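Local coordinates for MaoC domain protein dehydratase (Chloroflexus aurantiacus, PDB 4E3E), which catalyses the reversible dehydration of (2R,3S)-beta-methylmalyl-CoA to mesaconyl-CoA in the glyoxylate assimilation cycle, at residues H22-T27 with F73-P78; G286-A291 with T317-C322. All coordinates share one frame; numbering follows the deposited sequence.

Contact 1. Residues H22-T27 with F73-P78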
loop_
_atom_site.group_PDB
_atom_site.type_symbol
_atom_site.label_atom_id
_atom_site.label_comp_id
_atom_site.label_asym_id
_atom_site.label_seq_id
_atom_site.Cartn_x
_atom_site.Cartn_y
_atom_site.Cartn_z
ATOM N N HIS A 22 -3.793 -0.131 26.617
ATOM C CA HIS A 22 -3.651 0.670 25.437
ATOM C C HIS A 22 -4.867 0.767 24.566
ATOM O O HIS A 22 -5.657 -0.142 24.478
ATOM C CB HIS A 22 -2.437 0.220 24.634
ATOM C CG HIS A 22 -1.163 0.179 25.427
ATOM N ND1 HIS A 22 -0.587 1.262 25.891
ATOM C CD2 HIS A 22 -0.386 -0.864 25.833
ATOM C CE1 HIS A 22 0.504 0.943 26.545
ATOM N NE2 HIS A 22 0.631 -0.355 26.517
ATOM N N ALA A 23 -4.979 1.863 23.860
ATOM C CA ALA A 23 -6.059 2.087 22.941
ATOM C C ALA A 23 -5.936 1.326 21.630
ATOM O O ALA A 23 -4.917 0.794 21.321
ATOM C CB ALA A 23 -6.196 3.561 22.673
ATOM N N THR A 24 -6.995 1.340 20.854
ATOM C CA THR A 24 -6.955 0.877 19.496
ATOM C C THR A 24 -6.627 -0.553 19.233
ATOM O O THR A 24 -5.675 -0.862 18.606
ATOM C CB THR A 24 -5.951 1.713 18.687
ATOM O OG1 THR A 24 -5.946 3.022 19.187
ATOM C CG2 THR A 24 -6.314 1.738 17.263
ATOM N N PRO A 25 -7.475 -1.434 19.702
ATOM C CA PRO A 25 -7.380 -2.829 19.343
ATOM C C PRO A 25 -7.519 -2.980 17.842
ATOM O O PRO A 25 -8.188 -2.230 17.206
ATOM C CB PRO A 25 -8.553 -3.452 20.058
ATOM C CG PRO A 25 -9.481 -2.371 20.293
ATOM C CD PRO A 25 -8.692 -1.125 20.429
ATOM N N ARG A 26 -6.793 -3.920 17.280
ATOM C CA ARG A 26 -6.628 -3.978 15.868
ATOM C C ARG A 26 -6.902 -5.313 15.234
ATOM O O ARG A 26 -6.182 -6.229 15.455
ATOM C CB ARG A 26 -5.189 -3.595 15.587
ATOM C CG ARG A 26 -4.792 -3.702 14.150
ATOM C CD ARG A 26 -5.278 -2.514 13.378
ATOM N NE ARG A 26 -4.330 -2.101 12.379
ATOM C CZ ARG A 26 -4.108 -2.758 11.269
ATOM N NH1 ARG A 26 -4.793 -3.836 11.016
ATOM N NH2 ARG A 26 -3.221 -2.325 10.427
ATOM N N THR A 27 -7.904 -5.374 14.379
ATOM C CA THR A 27 -8.183 -6.563 13.571
ATOM C C THR A 27 -7.182 -6.608 12.428
ATOM O O THR A 27 -7.014 -5.621 11.697
ATOM C CB THR A 27 -9.614 -6.551 13.015
ATOM O OG1 THR A 27 -10.531 -6.502 14.104
ATOM C CG2 THR A 27 -9.897 -7.798 12.174
ATOM N N PHE A 73 3.712 -3.629 19.448
ATOM C CA PHE A 73 4.603 -2.505 19.789
ATOM C C PHE A 73 3.955 -1.153 19.516
ATOM O O PHE A 73 3.954 -0.270 20.388
ATOM C CB PHE A 73 5.934 -2.650 19.044
ATOM C CG PHE A 73 6.965 -1.586 19.368
ATOM C CD1 PHE A 73 6.876 -0.303 18.837
ATOM C CD2 PHE A 73 8.081 -1.901 20.158
ATOM C CE1 PHE A 73 7.867 0.660 19.104
ATOM C CE2 PHE A 73 9.063 -0.953 20.420
ATOM C CZ PHE A 73 8.959 0.336 19.896
ATOM N N GLY A 74 3.405 -0.981 18.316
ATOM C CA GLY A 74 2.763 0.281 17.938
ATOM C C GLY A 74 1.685 0.760 18.905
ATOM O O GLY A 74 1.623 1.942 19.218
ATOM N N LYS A 75 0.832 -0.155 19.372
ATOM C CA LYS A 75 -0.203 0.180 20.355
ATOM C C LYS A 75 0.347 0.803 21.638
ATOM O O LYS A 75 -0.347 1.597 22.287
ATOM C CB LYS A 75 -1.005 -1.058 20.774
ATOM C CG LYS A 75 -1.535 -1.896 19.643
ATOM C CD LYS A 75 -2.561 -1.128 18.877
ATOM C CE LYS A 75 -2.226 -1.072 17.399
ATOM N NZ LYS A 75 -3.241 -0.093 16.955
ATOM N N THR A 76 1.570 0.424 22.007
ATOM C CA THR A 76 2.160 0.861 23.278
ATOM C C THR A 76 2.790 2.236 23.131
ATOM O O THR A 76 3.008 2.939 24.131
ATOM C CB THR A 76 3.255 -0.109 23.805
ATOM O OG1 THR A 76 4.490 0.066 23.074
ATOM C CG2 THR A 76 2.794 -1.542 23.742
ATOM N N VAL A 77 3.076 2.620 21.890
ATOM C CA VAL A 77 3.820 3.876 21.640
ATOM C C VAL A 77 3.186 5.154 22.257
ATOM O O VAL A 77 3.899 5.933 22.924
ATOM C CB VAL A 77 4.166 4.048 20.147
ATOM C CG1 VAL A 77 4.743 5.442 19.862
ATOM C CG2 VAL A 77 5.159 2.966 19.721
ATOM N N PRO A 78 1.863 5.375 22.058
ATOM C CA PRO A 78 1.253 6.589 22.640
ATOM C C PRO A 78 1.509 6.747 24.151
ATOM O O PRO A 78 1.775 7.859 24.607
ATOM C CB PRO A 78 -0.250 6.389 22.365
ATOM C CG PRO A 78 -0.292 5.506 21.159
ATOM C CD PRO A 78 0.841 4.534 21.390
HETATM O O HOH W 1 -2.728 2.520 21.156
#
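H22 and K75 meet where the hot-dog helix 65-80 packs against strand 19-27, one of the two outermost strands of the sheet within this chain. The imidazole of H22 lies flat over the backbone of the helix: T76 CA sits 3.7 Å from the ring centroid, 10° off the ring normal, a CH-pi contact. CG of H22 stands anti to its own carbonyl carbon (chi1 -54°), which carries the ring over T76 while CB rests 3.4 Å from K75 O. T76 adds its methyl, CG2 lying 3.7 Å from H22 NE2. Both ring nitrogens are used, ND1 by D79 and NE2 by S109, which fixes the rotation of the ring. Replacing H22 by an alanine is likely to leave D79 and S109 without their imidazole partner and open a gap over T76. Farther along, the K75 chain, bent at chi2 and chi3, runs alongside the A23 and T24 carbonyls and brings its ammonium to T24 O; Q226 takes a second bond from it. A water bridges A23 O and K75 O, 2.8 Å from each. The R26 guanidinium ends in a salt bridge with D32. K75 NZ meets T24 O at 3.0 Å, in the carbonyl plane.

Contact 2. Residues G286-A291 with T317-C322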
loop_
_atom_site.group_PDB
_atom_site.type_symbol
_atom_site.label_atom_id
_atom_site.label_comp_id
_atom_site.label_asym_id
_atom_site.label_seq_id
_atom_site.Cartn_x
_atom_site.Cartn_y
_atom_site.Cartn_z
ATOM N N GLY A 286 16.987 7.004 2.158
ATOM C CA GLY A 286 18.229 7.175 1.398
ATOM C C GLY A 286 19.365 6.246 1.816
ATOM O O GLY A 286 20.358 6.087 1.091
ATOM N N ASP A 287 19.257 5.664 3.004
ATOM C CA ASP A 287 20.199 4.642 3.424
ATOM C C ASP A 287 19.884 3.331 2.735
ATOM O O ASP A 287 18.711 2.942 2.607
ATOM C CB ASP A 287 20.147 4.445 4.941
ATOM C CG ASP A 287 20.746 5.628 5.715
ATOM O OD1 ASP A 287 21.500 6.437 5.132
ATOM O OD2 ASP A 287 20.466 5.745 6.928
ATOM N N THR A 288 20.924 2.622 2.315
ATOM C CA THR A 288 20.725 1.251 1.791
ATOM C C THR A 288 21.072 0.197 2.845
ATOM O O THR A 288 22.198 0.155 3.339
ATOM C CB THR A 288 21.547 1.041 0.507
ATOM O OG1 THR A 288 21.207 2.076 -0.422
ATOM C CG2 THR A 288 21.275 -0.325 -0.128
ATOM N N ILE A 289 20.103 -0.663 3.172
ATOM C CA ILE A 289 20.262 -1.618 4.249
ATOM C C ILE A 289 20.745 -2.964 3.698
ATOM O O ILE A 289 20.161 -3.501 2.735
ATOM C CB ILE A 289 18.928 -1.849 5.017
ATOM C CG1 ILE A 289 18.390 -0.532 5.627
ATOM C CG2 ILE A 289 19.110 -2.910 6.096
ATOM C CD1 ILE A 289 19.428 0.297 6.407
ATOM N N TYR A 290 21.803 -3.493 4.319
ATOM C CA TYR A 290 22.308 -4.840 4.058
ATOM C C TYR A 290 22.249 -5.627 5.352
ATOM O O TYR A 290 22.124 -5.045 6.429
ATOM C CB TYR A 290 23.765 -4.777 3.652
ATOM C CG TYR A 290 24.041 -4.100 2.346
ATOM C CD1 TYR A 290 24.225 -2.711 2.276
ATOM C CD2 TYR A 290 24.177 -4.852 1.179
ATOM C CE1 TYR A 290 24.518 -2.089 1.068
ATOM C CE2 TYR A 290 24.470 -4.245 -0.032
ATOM C CZ TYR A 290 24.633 -2.869 -0.083
ATOM O OH TYR A 290 24.923 -2.289 -1.285
ATOM N N ALA A 291 22.362 -6.946 5.263
ATOM C CA ALA A 291 22.297 -7.776 6.456
ATOM C C ALA A 291 23.253 -8.962 6.366
ATOM O O ALA A 291 23.559 -9.457 5.270
ATOM C CB ALA A 291 20.864 -8.256 6.701
ATOM N N THR A 317 23.406 -3.310 8.380
ATOM C CA THR A 317 24.329 -2.221 8.176
ATOM C C THR A 317 23.802 -1.310 7.105
ATOM O O THR A 317 22.983 -1.692 6.329
ATOM C CB THR A 317 25.712 -2.714 7.757
ATOM O OG1 THR A 317 25.615 -3.486 6.579
ATOM C CG2 THR A 317 26.292 -3.560 8.795
ATOM N N LYS A 318 24.293 -0.093 7.069
ATOM C CA LYS A 318 23.940 0.791 6.003
ATOM C C LYS A 318 25.097 0.996 5.072
ATOM O O LYS A 318 26.198 1.190 5.499
ATOM C CB LYS A 318 23.398 2.125 6.496
ATOM C CG LYS A 318 24.298 2.900 7.413
ATOM C CD LYS A 318 23.929 4.362 7.423
ATOM C CE LYS A 318 23.137 4.675 8.653
ATOM N NZ LYS A 318 22.566 6.027 8.676
ATOM N N ASP A 319 24.821 0.910 3.792
ATOM C CA ASP A 319 25.778 1.221 2.787
ATOM C C ASP A 319 27.039 0.419 2.986
ATOM O O ASP A 319 28.112 0.955 2.948
ATOM C CB ASP A 319 26.071 2.709 2.793
ATOM C CG ASP A 319 24.844 3.547 2.559
ATOM O OD1 ASP A 319 23.835 3.063 2.080
ATOM O OD2 ASP A 319 24.890 4.726 2.860
ATOM N N ARG A 320 26.882 -0.869 3.213
ATOM C CA ARG A 320 27.932 -1.810 3.640
ATOM C C ARG A 320 29.378 -1.367 3.391
ATOM O O ARG A 320 29.772 -1.114 2.242
ATOM C CB ARG A 320 27.693 -3.210 3.051
ATOM C CG ARG A 320 28.290 -3.459 1.673
ATOM C CD ARG A 320 28.501 -4.948 1.475
ATOM N NE ARG A 320 28.716 -5.618 2.757
ATOM C CZ ARG A 320 28.867 -6.931 2.899
ATOM N NH1 ARG A 320 28.832 -7.720 1.832
ATOM N NH2 ARG A 320 29.053 -7.455 4.105
ATOM N N PRO A 321 30.183 -1.280 4.472
ATOM C CA PRO A 321 31.593 -0.895 4.341
ATOM C C PRO A 321 32.465 -2.018 3.748
ATOM O O PRO A 321 31.944 -3.093 3.409
ATOM C CB PRO A 321 32.004 -0.576 5.785
ATOM C CG PRO A 321 31.105 -1.410 6.624
ATOM C CD PRO A 321 29.795 -1.485 5.884
ATOM N N CYS A 322 33.750 -1.762 3.596
ATOM C CA CYS A 322 34.654 -2.738 3.003
ATOM C C CYS A 322 34.959 -4.073 3.749
ATOM O O CYS A 322 34.847 -5.125 3.144
ATOM C CB CYS A 322 35.918 -1.997 2.559
ATOM S SG CYS A 322 35.577 -0.313 1.979
HETATM O O HOH W 2 22.237 4.314 0.011
HETATM O O HOH W 3 23.323 6.776 3.119
#
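Y290 and T317 form a hydrogen-bonded pair at the open end of the antiparallel beta hairpin of strands 288-300 and 307-318, in the sheet of this hot-dog protein. Y290 N reaches T317 O at 2.9 Å with an N-H...O angle of 172°, and T317 N returns a bond to Y290 O. I289 and K318 follow as a non-hydrogen-bonded pair. Beyond them D319, with a left-handed backbone, gives its N to T288 O at 2.8 Å; with CG anti to the carbonyl carbon (chi1 -59°), its carboxylate turns to the N of T288. D319 OD1 accepts T288 N on its syn side, 3.0 Å away and 26° out of the carboxylate plane. The same oxygen takes a bond from a water that also donates to G286 O and accepts from T288 OG1, a hydroxyl bonded as well to T212 OG1 and to H236 N of the third subunit. A second water donates to both D287 OD1 and D319 OD2, joining two acidic groups whose like charges it probably helps to screen.

K318 NZ meets D287 OD2 from above the carboxylate plane in a 2.7 Å salt bridge; P282 O is a further acceptor for this ammonium, and F284 N a further donor to OD2. Y290 OH bonds to N234 of the third subunit. R320 CB lies over one face of the Y290 ring, 3.9 Å from its centroid.

Contacts 1 and 2 flank the middle of the chain, 31 Å apart between centres and about 17 Å between nearest atoms, and do not touch. They share one antiparallel sheet: contact 1 sets a helix against strand 19-27, outermost within this chain, whereas contact 2 pairs two neighbouring strands near the sheet's other end. In sequence, 22-27/73-78 precedes 286-291/317-322 entirely. Contact 1 is the one near the probable substrate site, assigned by similarity: the side chain of T76 is about 8 Å from that of N87, and the side chain of R26 about 9 Å from that of I63. Contact 2 is remote from it. Each also borders a different neighbouring subunit.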